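Local structure of dnab-like replicative helicase (Bacillus phage SPP1, 3BH0) at residues Val51-Gly54 / Leu58-Met61; Lys90-Asn95 / Arg182-Ile187; Asp96-Leu101 / Arg176-Lys181; Arg211-Met216 / Val222-Leu227. The protein probably couples ATP hydrolysis to 5'-3' unwinding of duplex DNA at the phage replication fork, this chain being the C-terminal ATPase domain of the helicase. All blocks are in the same frame, centred on the assembly; numbering follows the deposited sequence.

Contact 1 of 4, residues Val51-Gly54 / Leu58-Met61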
loop_
_atom_site.group_PDB
_atom_site.type_symbol
_atom_site.label_atom_id
_atom_site.label_comp_id
_atom_site.label_asym_id
_atom_site.label_seq_id
_atom_site.Cartn_x
_atom_site.Cartn_y
_atom_site.Cartn_z
ATOM N N VAL A 51 7.352 -9.114 4.552
ATOM C CA VAL A 51 5.913 -9.148 4.385
ATOM C C VAL A 51 5.604 -9.127 2.899
ATOM O O VAL A 51 6.081 -8.243 2.177
ATOM C CB VAL A 51 5.245 -7.914 5.029
ATOM C CG1 VAL A 51 3.742 -8.073 5.026
ATOM C CG2 VAL A 51 5.756 -7.684 6.444
ATOM N N PRO A 52 4.800 -10.098 2.431
ATOM C CA PRO A 52 4.463 -10.123 1.004
ATOM C C PRO A 52 3.355 -9.117 0.641
ATOM O O PRO A 52 2.384 -8.948 1.391
ATOM C CB PRO A 52 3.970 -11.558 0.791
ATOM C CG PRO A 52 3.385 -11.956 2.122
ATOM C CD PRO A 52 4.156 -11.203 3.177
ATOM N N SER A 53 3.521 -8.453 -0.499
ATOM C CA SER A 53 2.436 -7.720 -1.154
ATOM C C SER A 53 1.379 -8.702 -1.657
ATOM O O SER A 53 0.200 -8.367 -1.716
ATOM C CB SER A 53 2.987 -6.957 -2.341
ATOM O OG SER A 53 3.564 -7.858 -3.263
ATOM N N GLY A 54 1.822 -9.912 -2.013
ATOM C CA GLY A 54 0.960 -10.965 -2.534
ATOM C C GLY A 54 1.002 -10.999 -4.053
ATOM O O GLY A 54 0.351 -11.829 -4.694
ATOM N N LEU A 58 6.525 -9.021 -7.724
ATOM C CA LEU A 58 6.995 -7.847 -7.003
ATOM C C LEU A 58 7.753 -8.299 -5.754
ATOM O O LEU A 58 8.789 -7.730 -5.407
ATOM C CB LEU A 58 5.825 -6.904 -6.657
ATOM C CG LEU A 58 6.055 -5.823 -5.588
ATOM C CD1 LEU A 58 6.969 -4.727 -6.115
ATOM C CD2 LEU A 58 4.739 -5.238 -5.060
ATOM N N ASP A 59 7.215 -9.324 -5.094
ATOM C CA ASP A 59 7.864 -9.971 -3.961
ATOM C C ASP A 59 9.177 -10.642 -4.375
ATOM O O ASP A 59 10.110 -10.708 -3.589
ATOM C CB ASP A 59 6.908 -10.968 -3.285
ATOM C CG ASP A 59 5.650 -10.304 -2.740
ATOM O OD1 ASP A 59 5.650 -9.068 -2.588
ATOM O OD2 ASP A 59 4.654 -11.009 -2.472
ATOM N N ARG A 60 9.251 -11.113 -5.618
ATOM C CA ARG A 60 10.505 -11.619 -6.175
ATOM C C ARG A 60 11.582 -10.534 -6.160
ATOM O O ARG A 60 12.727 -10.801 -5.772
ATOM C CB ARG A 60 10.315 -12.154 -7.598
ATOM C CG ARG A 60 11.296 -13.271 -7.989
ATOM C CD ARG A 60 11.039 -13.820 -9.413
ATOM N NE ARG A 60 11.737 -13.043 -10.452
ATOM C CZ ARG A 60 11.823 -13.379 -11.748
ATOM N NH1 ARG A 60 11.259 -14.495 -12.211
ATOM N NH2 ARG A 60 12.486 -12.594 -12.597
ATOM N N MET A 61 11.218 -9.314 -6.560
ATOM C CA MET A 61 12.175 -8.200 -6.595
ATOM C C MET A 61 12.587 -7.717 -5.203
ATOM O O MET A 61 13.767 -7.423 -4.971
ATOM C CB MET A 61 11.616 -7.023 -7.399
ATOM C CG MET A 61 11.315 -7.314 -8.875
ATOM S SD MET A 61 10.488 -5.918 -9.686
ATOM C CE MET A 61 11.878 -4.834 -10.003
#
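Asp-59, on helix 56-62, presents its carboxylate to the loop Val-51 to Gly-54 and takes three hydrogen bonds there. OD1 accepts two of them: from the backbone N of Ser-53 at 3.0 Å, and from Ser-53 OG at a short 2.5 Å. The two donors approach from opposite faces of the carboxylate plane, the amide on the syn side and only moderately tilted, the hydroxyl well above the plane. The third bond runs from Gly-54 N to the syn lone pair of Asp-59 OD2 at 3.1 Å, with an N-H...O angle of 155°. With OG between the backbone N and the carbonyl carbon (chi1 60°), the hydroxyl can reach the same OD1 that the amide of Ser-53 binds. Apolar atoms close in around these bonds: Leu-58 CD2 rests 3.4 Å from Ser-53 OG, and Pro-52 CB comes equally near Asp-59 OD2. The same serine oxygen accepts a bond from Phe-55 N, an ST turn that leads the chain into the helix, while Asn-91 of helix 81-93 binds the carbonyl of Ser-53. Leu-58 also packs on Tyr-65 and Ile-283. Residue types match these duties: serine supplies a small hydroxyl that both donates and accepts, glycine adopts a positive phi (97°) at which a CB would press on the preceding carbonyl oxygen, and aspartate is short enough to bracket two successive amides. Three donors pointing at a buried carboxylate would stabilise its negative charge, consistent with an ionised aspartate.

Contact 2 of 4, residues Lys90-Asn95 / Arg182-Ile187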
loop_
_atom_site.group_PDB
_atom_site.type_symbol
_atom_site.label_atom_id
_atom_site.label_comp_id
_atom_site.label_asym_id
_atom_site.label_seq_id
_atom_site.Cartn_x
_atom_site.Cartn_y
_atom_site.Cartn_z
ATOM N N LYS A 90 -5.140 -7.044 2.248
ATOM C CA LYS A 90 -5.786 -8.308 2.547
ATOM C C LYS A 90 -4.815 -9.463 2.384
ATOM O O LYS A 90 -4.861 -10.414 3.161
ATOM C CB LYS A 90 -7.031 -8.493 1.679
ATOM C CG LYS A 90 -8.103 -9.409 2.300
ATOM C CD LYS A 90 -8.099 -10.761 1.628
ATOM C CE LYS A 90 -9.036 -11.742 2.314
ATOM N NZ LYS A 90 -9.133 -12.975 1.447
ATOM N N ASN A 91 -3.939 -9.362 1.384
ATOM C CA ASN A 91 -2.874 -10.329 1.137
ATOM C C ASN A 91 -1.886 -10.463 2.291
ATOM O O ASN A 91 -1.438 -11.565 2.615
ATOM C CB ASN A 91 -2.101 -9.932 -0.114
ATOM C CG ASN A 91 -2.793 -10.349 -1.378
ATOM O OD1 ASN A 91 -3.776 -11.092 -1.350
ATOM N ND2 ASN A 91 -2.277 -9.886 -2.508
ATOM N N MET A 92 -1.536 -9.328 2.887
ATOM C CA MET A 92 -0.694 -9.295 4.082
ATOM C C MET A 92 -1.430 -9.816 5.299
ATOM O O MET A 92 -0.834 -10.493 6.134
ATOM C CB MET A 92 -0.233 -7.877 4.368
ATOM C CG MET A 92 0.640 -7.308 3.298
ATOM S SD MET A 92 0.892 -5.573 3.598
ATOM C CE MET A 92 1.750 -5.188 2.099
ATOM N N SER A 93 -2.714 -9.486 5.409
ATOM C CA SER A 93 -3.558 -10.027 6.456
ATOM C C SER A 93 -3.568 -11.546 6.392
ATOM O O SER A 93 -3.596 -12.210 7.426
ATOM C CB SER A 93 -4.978 -9.493 6.336
ATOM O OG SER A 93 -5.832 -10.143 7.263
ATOM N N ASP A 94 -3.525 -12.087 5.177
ATOM C CA ASP A 94 -3.533 -13.532 4.947
ATOM C C ASP A 94 -2.241 -14.252 5.366
ATOM O O ASP A 94 -2.245 -15.458 5.594
ATOM C CB ASP A 94 -3.841 -13.832 3.477
ATOM C CG ASP A 94 -5.300 -13.580 3.109
ATOM O OD1 ASP A 94 -6.120 -13.221 3.991
ATOM O OD2 ASP A 94 -5.614 -13.742 1.913
ATOM N N ASN A 95 -1.139 -13.522 5.458
ATOM C CA ASN A 95 0.085 -14.068 6.040
ATOM C C ASN A 95 0.004 -14.018 7.566
ATOM O O ASN A 95 0.941 -14.393 8.258
ATOM C CB ASN A 95 1.283 -13.246 5.573
ATOM C CG ASN A 95 2.381 -14.095 4.983
ATOM O OD1 ASN A 95 3.532 -14.031 5.426
ATOM N ND2 ASN A 95 2.043 -14.880 3.957
ATOM N N ARG A 182 4.347 -8.673 12.954
ATOM C CA ARG A 182 4.776 -7.522 12.170
ATOM C C ARG A 182 3.561 -6.703 11.716
ATOM O O ARG A 182 2.670 -7.236 11.046
ATOM C CB ARG A 182 5.671 -7.950 10.996
ATOM C CG ARG A 182 5.706 -9.452 10.726
ATOM C CD ARG A 182 6.741 -9.825 9.670
ATOM N NE ARG A 182 6.117 -10.620 8.616
ATOM C CZ ARG A 182 6.768 -11.294 7.674
ATOM N NH1 ARG A 182 8.090 -11.297 7.639
ATOM N NH2 ARG A 182 6.086 -11.971 6.761
ATOM N N VAL A 183 3.526 -5.436 12.148
ATOM C CA VAL A 183 2.474 -4.453 11.844
ATOM C C VAL A 183 2.795 -3.705 10.544
ATOM O O VAL A 183 3.954 -3.384 10.268
ATOM C CB VAL A 183 2.322 -3.420 13.006
ATOM C CG1 VAL A 183 1.268 -2.355 12.707
ATOM C CG2 VAL A 183 1.989 -4.115 14.315
ATOM N N ILE A 184 1.765 -3.424 9.746
ATOM C CA ILE A 184 1.948 -2.675 8.503
ATOM C C ILE A 184 1.028 -1.467 8.532
ATOM O O ILE A 184 -0.180 -1.614 8.668
ATOM C CB ILE A 184 1.666 -3.558 7.268
ATOM C CG1 ILE A 184 2.571 -4.789 7.281
ATOM C CG2 ILE A 184 1.837 -2.751 5.950
ATOM C CD1 ILE A 184 1.822 -6.087 7.259
ATOM N N VAL A 185 1.597 -0.274 8.419
ATOM C CA VAL A 185 0.799 0.955 8.482
ATOM C C VAL A 185 0.520 1.481 7.073
ATOM O O VAL A 185 1.426 1.951 6.397
ATOM C CB VAL A 185 1.490 2.019 9.380
ATOM C CG1 VAL A 185 0.616 3.252 9.575
ATOM C CG2 VAL A 185 1.850 1.391 10.736
ATOM N N MET A 186 -0.732 1.365 6.631
ATOM C CA MET A 186 -1.148 1.869 5.317
ATOM C C MET A 186 -1.820 3.218 5.472
ATOM O O MET A 186 -2.739 3.369 6.279
ATOM C CB MET A 186 -2.126 0.922 4.623
ATOM C CG MET A 186 -1.566 -0.416 4.202
ATOM S SD MET A 186 -2.434 -1.069 2.746
ATOM C CE MET A 186 -1.518 -0.263 1.430
ATOM N N ILE A 187 -1.386 4.200 4.690
ATOM C CA ILE A 187 -1.982 5.520 4.786
ATOM C C ILE A 187 -2.719 5.924 3.497
ATOM O O ILE A 187 -2.080 6.221 2.476
ATOM C CB ILE A 187 -0.951 6.552 5.269
ATOM C CG1 ILE A 187 -0.259 5.997 6.530
ATOM C CG2 ILE A 187 -1.620 7.926 5.518
ATOM C CD1 ILE A 187 1.006 6.657 6.918
#
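Met-92 lays its thioether across the two arms of Ile-184, its SD touching both CG2 and CD1 of Ile-184 at 3.8 Å. This is helix-on-sheet packing in a P-loop ATPase domain: helix 81-93, which follows a sequence resembling the Walker A loop, lies against the strand 183-188 in the middle of the parallel part of the sheet. The methionine is extended beyond CG (chi2 171°), which carries SD out from helix 81-93 to the isoleucine. Its CB also sits 4.0 Å from Ile-184 CD1, placing the isoleucine tip alongside the base of the methionine and the sulfur against both arms, CG2 and CD1. An unbranched, flexible side chain fits between rigid neighbours, for Val-51, Tyr-65, Val-99 and Ile-225 surround the same methionine; the beta-branched isoleucine suits an extended strand and offers two separate arms to it. Past the helix the contact turns polar and more open. Arg-182, bent at chi3, brings its guanidinium to Asn-95, whose OD1 lies at the edge of that group and near its plane; the amide and guanidinium planes are only 14° apart. The approach is loose, and the arginine is held mainly by others: NE forms a salt bridge with Asp-97 and NH1 bonds to the carbonyl of Thr-49. Within 90-95, Lys-90 and Asp-94 make a long salt bridge, Lys-90 NZ to Asp-94 OD2 3.6 Å. The nearest approach at the arginine is Asn-95 OD1 to Arg-182 NH2, 3.5 Å.

Contact 3 of 4, residues Asp96-Leu101 / Arg176-Lys181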
loop_
_atom_site.group_PDB
_atom_site.type_symbol
_atom_site.label_atom_id
_atom_site.label_comp_id
_atom_site.label_asym_id
_atom_site.label_seq_id
_atom_site.Cartn_x
_atom_site.Cartn_y
_atom_site.Cartn_z
ATOM N N ASP A 96 -1.133 -13.551 8.074
ATOM C CA ASP A 96 -1.365 -13.307 9.506
ATOM C C ASP A 96 -0.516 -12.149 10.058
ATOM O O ASP A 96 -0.241 -12.070 11.264
ATOM C CB ASP A 96 -1.218 -14.582 10.347
ATOM C CG ASP A 96 -2.124 -14.574 11.577
ATOM O OD1 ASP A 96 -1.609 -14.289 12.691
ATOM O OD2 ASP A 96 -3.352 -14.833 11.423
ATOM N N ASP A 97 -0.117 -11.246 9.165
ATOM C CA ASP A 97 0.472 -9.983 9.571
ATOM C C ASP A 97 -0.683 -9.046 9.893
ATOM O O ASP A 97 -1.828 -9.318 9.495
ATOM C CB ASP A 97 1.366 -9.425 8.464
ATOM C CG ASP A 97 2.584 -10.300 8.203
ATOM O OD1 ASP A 97 3.352 -10.540 9.159
ATOM O OD2 ASP A 97 2.773 -10.752 7.049
ATOM N N VAL A 98 -0.386 -7.971 10.626
ATOM C CA VAL A 98 -1.389 -7.010 11.085
ATOM C C VAL A 98 -1.347 -5.735 10.240
ATOM O O VAL A 98 -0.305 -5.089 10.130
ATOM C CB VAL A 98 -1.181 -6.660 12.586
ATOM C CG1 VAL A 98 -2.211 -5.638 13.076
ATOM C CG2 VAL A 98 -1.242 -7.917 13.443
ATOM N N VAL A 99 -2.487 -5.382 9.649
ATOM C CA VAL A 99 -2.595 -4.192 8.811
ATOM C C VAL A 99 -3.423 -3.088 9.477
ATOM O O VAL A 99 -4.582 -3.291 9.812
ATOM C CB VAL A 99 -3.169 -4.519 7.408
ATOM C CG1 VAL A 99 -3.122 -3.277 6.511
ATOM C CG2 VAL A 99 -2.402 -5.677 6.756
ATOM N N ASN A 100 -2.800 -1.931 9.677
ATOM C CA ASN A 100 -3.470 -0.740 10.160
ATOM C C ASN A 100 -3.689 0.191 8.975
ATOM O O ASN A 100 -2.745 0.769 8.438
ATOM C CB ASN A 100 -2.611 -0.018 11.197
ATOM C CG ASN A 100 -2.792 -0.548 12.617
ATOM O OD1 ASN A 100 -3.489 -1.533 12.851
ATOM N ND2 ASN A 100 -2.155 0.127 13.575
ATOM N N LEU A 101 -4.940 0.328 8.563
ATOM C CA LEU A 101 -5.272 1.200 7.449
ATOM C C LEU A 101 -5.772 2.533 7.963
ATOM O O LEU A 101 -6.803 2.604 8.636
ATOM C CB LEU A 101 -6.298 0.549 6.527
ATOM C CG LEU A 101 -7.020 1.482 5.551
ATOM C CD1 LEU A 101 -6.079 2.177 4.531
ATOM C CD2 LEU A 101 -8.157 0.726 4.849
ATOM N N ARG A 176 1.500 -3.157 20.956
ATOM C CA ARG A 176 1.209 -3.676 22.296
ATOM C C ARG A 176 0.115 -4.747 22.312
ATOM O O ARG A 176 0.196 -5.706 23.089
ATOM C CB ARG A 176 0.820 -2.524 23.218
ATOM C CG ARG A 176 1.207 -2.728 24.674
ATOM C CD ARG A 176 0.789 -1.505 25.500
ATOM N NE ARG A 176 -0.544 -1.046 25.107
ATOM C CZ ARG A 176 -1.651 -1.222 25.827
ATOM N NH1 ARG A 176 -1.594 -1.826 27.016
ATOM N NH2 ARG A 176 -2.817 -0.780 25.354
ATOM N N LYS A 177 -0.888 -4.593 21.449
ATOM C CA LYS A 177 -2.021 -5.520 21.398
ATOM C C LYS A 177 -1.790 -6.700 20.453
ATOM O O LYS A 177 -2.639 -7.576 20.326
ATOM C CB LYS A 177 -3.318 -4.767 21.063
ATOM C CG LYS A 177 -3.785 -3.833 22.183
ATOM C CD LYS A 177 -4.810 -2.806 21.703
ATOM C CE LYS A 177 -5.092 -1.760 22.798
ATOM N NZ LYS A 177 -6.309 -0.902 22.562
ATOM N N ASN A 178 -0.637 -6.722 19.794
ATOM C CA ASN A 178 -0.257 -7.851 18.944
ATOM C C ASN A 178 1.177 -8.284 19.210
ATOM O O ASN A 178 2.108 -7.650 18.706
ATOM C CB ASN A 178 -0.464 -7.542 17.457
ATOM C CG ASN A 178 -1.923 -7.510 17.074
ATOM O OD1 ASN A 178 -2.458 -8.500 16.584
ATOM N ND2 ASN A 178 -2.589 -6.377 17.327
ATOM N N PRO A 179 1.350 -9.348 20.035
ATOM C CA PRO A 179 2.609 -9.963 20.448
ATOM C C PRO A 179 3.722 -9.972 19.394
ATOM O O PRO A 179 4.437 -8.973 19.242
ATOM C CB PRO A 179 2.171 -11.380 20.805
ATOM C CG PRO A 179 0.846 -11.177 21.425
ATOM C CD PRO A 179 0.205 -10.032 20.677
ATOM N N GLY A 180 3.873 -11.086 18.681
ATOM C CA GLY A 180 5.032 -11.263 17.800
ATOM C C GLY A 180 4.790 -10.855 16.359
ATOM O O GLY A 180 5.532 -11.264 15.451
ATOM N N LYS A 181 3.756 -10.040 16.151
ATOM C CA LYS A 181 3.263 -9.769 14.806
ATOM C C LYS A 181 3.902 -8.535 14.194
ATOM O O LYS A 181 3.990 -7.485 14.832
ATOM C CB LYS A 181 1.744 -9.615 14.817
ATOM C CG LYS A 181 0.982 -10.774 15.427
ATOM C CD LYS A 181 0.772 -11.894 14.427
ATOM C CE LYS A 181 -0.397 -12.759 14.854
ATOM N NZ LYS A 181 -1.709 -12.049 14.703
#
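Val-98 and Lys-181 meet at about a right angle, the CG2 methyl of Val-98 butting against the start of the lysine chain, 3.7 Å from Lys-181 CB. The setting is a beta-alpha-beta crossover: the chain leaves strand 154-157, passes through helix 164-176 and returns through the loop at 176-181 into the parallel strand 183-188, with strand 98-103 lying between the two in the sheet. Val-98, on that middle strand, points its side chain toward the returning loop. The valine and Asn-178 side chains are set obliquely, and Asn-178 OD1 comes within 3.4 Å of Val-98 CG2. The turn of this amide is set by its other arm, since ND2 bonds to the carbonyl of Thr-174 and so holds OD1 on the valine side. A compact beta-branched residue suits the strand and fills the corner between the two loop side chains, while asparagine can tie the loop back to the end of its helix. Farther out, Lys-181 bends at chi2 (-83°) and chi4 (70°), curling its chain past the carbonyl of Asp-96, with Lys-181 CD 3.3 Å from Asp-96 O. Lysine can cover a methyl with its aliphatic part and still carry a charge to the solvent-exposed edge. Asp-96 follows helix 81-93 with positive phi (68°) and closes it as a Schellman motif; its backbone thus serves the helix end while its carboxylate leans toward the loop. One salt bridge joins the two at this exposed margin: Asp-96 OD1 lies 3.0 Å from Lys-181 NZ.

Contact 4 of 4, residues Arg211-Met216 / Val222-Leu227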
loop_
_atom_site.group_PDB
_atom_site.type_symbol
_atom_site.label_atom_id
_atom_site.label_comp_id
_atom_site.label_asym_id
_atom_site.label_seq_id
_atom_site.Cartn_x
_atom_site.Cartn_y
_atom_site.Cartn_z
ATOM N N ARG A 211 9.752 12.662 6.351
ATOM C CA ARG A 211 10.805 12.317 7.319
ATOM C C ARG A 211 10.240 11.556 8.498
ATOM O O ARG A 211 10.786 10.511 8.890
ATOM C CB ARG A 211 11.542 13.565 7.827
ATOM C CG ARG A 211 12.519 14.147 6.842
ATOM C CD ARG A 211 13.333 15.266 7.473
ATOM N NE ARG A 211 12.489 16.357 7.961
ATOM C CZ ARG A 211 12.186 17.428 7.242
ATOM N NH1 ARG A 211 12.664 17.532 6.012
ATOM N NH2 ARG A 211 11.415 18.400 7.747
ATOM N N ASP A 212 9.135 12.070 9.041
ATOM C CA ASP A 212 8.506 11.500 10.231
ATOM C C ASP A 212 7.939 10.095 9.976
ATOM O O ASP A 212 8.014 9.206 10.858
ATOM C CB ASP A 212 7.446 12.467 10.805
ATOM C CG ASP A 212 8.063 13.774 11.353
ATOM O OD1 ASP A 212 9.309 13.899 11.340
ATOM O OD2 ASP A 212 7.321 14.685 11.793
ATOM N N LEU A 213 7.402 9.889 8.766
ATOM C CA LEU A 213 6.855 8.578 8.382
ATOM C C LEU A 213 7.945 7.531 8.307
ATOM O O LEU A 213 7.740 6.379 8.686
ATOM C CB LEU A 213 6.069 8.641 7.057
ATOM C CG LEU A 213 4.645 9.194 7.191
ATOM C CD1 LEU A 213 3.969 9.366 5.842
ATOM C CD2 LEU A 213 3.769 8.344 8.140
ATOM N N LYS A 214 9.107 7.934 7.813
ATOM C CA LYS A 214 10.252 7.027 7.715
ATOM C C LYS A 214 10.849 6.755 9.113
ATOM O O LYS A 214 11.161 5.606 9.456
ATOM C CB LYS A 214 11.290 7.589 6.724
ATOM C CG LYS A 214 12.623 6.833 6.625
ATOM C CD LYS A 214 12.452 5.325 6.502
ATOM C CE LYS A 214 13.784 4.620 6.300
ATOM N NZ LYS A 214 13.549 3.153 6.119
ATOM N N LYS A 215 10.999 7.820 9.906
ATOM C CA LYS A 215 11.464 7.713 11.293
ATOM C C LYS A 215 10.552 6.758 12.086
ATOM O O LYS A 215 11.037 5.860 12.773
ATOM C CB LYS A 215 11.516 9.099 11.954
ATOM C CG LYS A 215 12.562 9.190 13.050
ATOM C CD LYS A 215 12.360 10.375 13.971
ATOM C CE LYS A 215 13.107 11.607 13.481
ATOM N NZ LYS A 215 13.035 12.699 14.510
ATOM N N MET A 216 9.237 6.945 11.953
ATOM C CA MET A 216 8.252 6.054 12.555
ATOM C C MET A 216 8.417 4.596 12.116
ATOM O O MET A 216 8.388 3.689 12.948
ATOM C CB MET A 216 6.835 6.534 12.249
ATOM C CG MET A 216 5.745 5.611 12.805
ATOM S SD MET A 216 4.086 6.247 12.526
ATOM C CE MET A 216 3.880 5.865 10.780
ATOM N N VAL A 222 8.168 -0.881 11.993
ATOM C CA VAL A 222 7.022 -1.281 11.165
ATOM C C VAL A 222 7.241 -0.996 9.677
ATOM O O VAL A 222 8.105 -0.199 9.311
ATOM C CB VAL A 222 5.692 -0.605 11.635
ATOM C CG1 VAL A 222 5.288 -1.121 13.032
ATOM C CG2 VAL A 222 5.779 0.940 11.597
ATOM N N VAL A 223 6.460 -1.664 8.827
ATOM C CA VAL A 223 6.345 -1.262 7.425
ATOM C C VAL A 223 5.345 -0.109 7.318
ATOM O O VAL A 223 4.217 -0.226 7.774
ATOM C CB VAL A 223 5.897 -2.421 6.509
ATOM C CG1 VAL A 223 5.923 -1.972 5.028
ATOM C CG2 VAL A 223 6.794 -3.647 6.718
ATOM N N VAL A 224 5.775 1.011 6.753
ATOM C CA VAL A 224 4.857 2.100 6.423
ATOM C C VAL A 224 4.648 2.107 4.919
ATOM O O VAL A 224 5.613 2.081 4.161
ATOM C CB VAL A 224 5.368 3.456 6.918
ATOM C CG1 VAL A 224 4.410 4.573 6.535
ATOM C CG2 VAL A 224 5.548 3.405 8.440
ATOM N N ILE A 225 3.377 2.069 4.517
ATOM C CA ILE A 225 2.968 2.153 3.122
ATOM C C ILE A 225 2.070 3.385 2.937
ATOM O O ILE A 225 0.911 3.399 3.364
ATOM C CB ILE A 225 2.254 0.870 2.620
ATOM C CG1 ILE A 225 3.165 -0.361 2.756
ATOM C CG2 ILE A 225 1.883 1.022 1.174
ATOM C CD1 ILE A 225 2.477 -1.682 2.495
ATOM N N ALA A 226 2.628 4.421 2.319
ATOM C CA ALA A 226 1.884 5.619 2.031
ATOM C C ALA A 226 1.504 5.714 0.546
ATOM O O ALA A 226 2.355 5.618 -0.355
ATOM C CB ALA A 226 2.658 6.862 2.487
ATOM N N LEU A 227 0.203 5.881 0.315
ATOM C CA LEU A 227 -0.343 6.257 -0.972
ATOM C C LEU A 227 -0.074 7.745 -1.196
ATOM O O LEU A 227 -0.116 8.540 -0.258
ATOM C CB LEU A 227 -1.853 5.959 -1.030
ATOM C CG LEU A 227 -2.285 4.566 -1.490
ATOM C CD1 LEU A 227 -1.680 3.488 -0.613
ATOM C CD2 LEU A 227 -3.801 4.420 -1.523
#
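Leu-213 and Met-216, one helical turn apart, supply the apolar contacts, and both strike Val-224 on the strand. They share it by its two methyls: Leu-213 CD2 meets Val-224 CG1 at 4.1 Å, whereas Met-216 CE reaches Val-224 CG2 at 3.8 Å. Each crosses the valine at about a right angle. Met-216 leaves the helix with CG opposite its backbone N (chi1 178°) and bends at chi3, which swings the terminal methyl onto the valine. The other leucine branch, CD1, comes 4.4 Å from Ala-226 CB, a small residue whose CB lets leucine and Leu-190 pack against the strand here. A second kind of contact sets valine methyls against helix backbone: Val-224 CG2 is 3.7 Å from the carbonyl oxygen of Leu-213, and Val-222 CG2 is 4.0 Å from that of Met-216. A methyl carbon cannot serve as a conventional donor, so these are van der Waals contacts, and they bring the helix backbone close to the strand. Backbone hydrogen bonds do the rest within and beside the segments. Met-216 N bonds to the oxygen of Asp-212 at 2.8 Å, a regular helical bond, while Val-224 pairs with Asn-69 and Val-71 along one edge of the strand, and Val-223 and Ile-225 with Val-185 along the other. Valine suits such a strand, its branched CB filling space close to the main chain. Helix and strand axes approach to 8.5 Å and run nearly antiparallel, at 152°, as expected where a helix returns over a parallel sheet: this is the second half of the beta-alpha-beta unit formed by strand 183-188, helix 202-220 and strand 223-228.

Contacts 2, 3 and 4 all build on one sheet, where strands 98-103, 183-188 and 223-228 are consecutive neighbours. Contacts 2 and 3 lie closest, centres about 8 Å apart, and Ile-184 N reaches Val-98 O at 2.7 Å; contact 3 is nested inside the chain loop that contact 2 closes. Contacts 2 and 4 share the next strand pair, Val-185 N lying 2.7 Å from Val-223 O. Contact 1, centred about 12 Å from contact 2, brings the loop before helix 56-62 against the same region: Val-51 CG1 packs 3.6 Å from Ile-184 CD1. Helix 81-93, used in contact 2, begins at a probable Walker A P-loop, linking this packing to the likely ATP site.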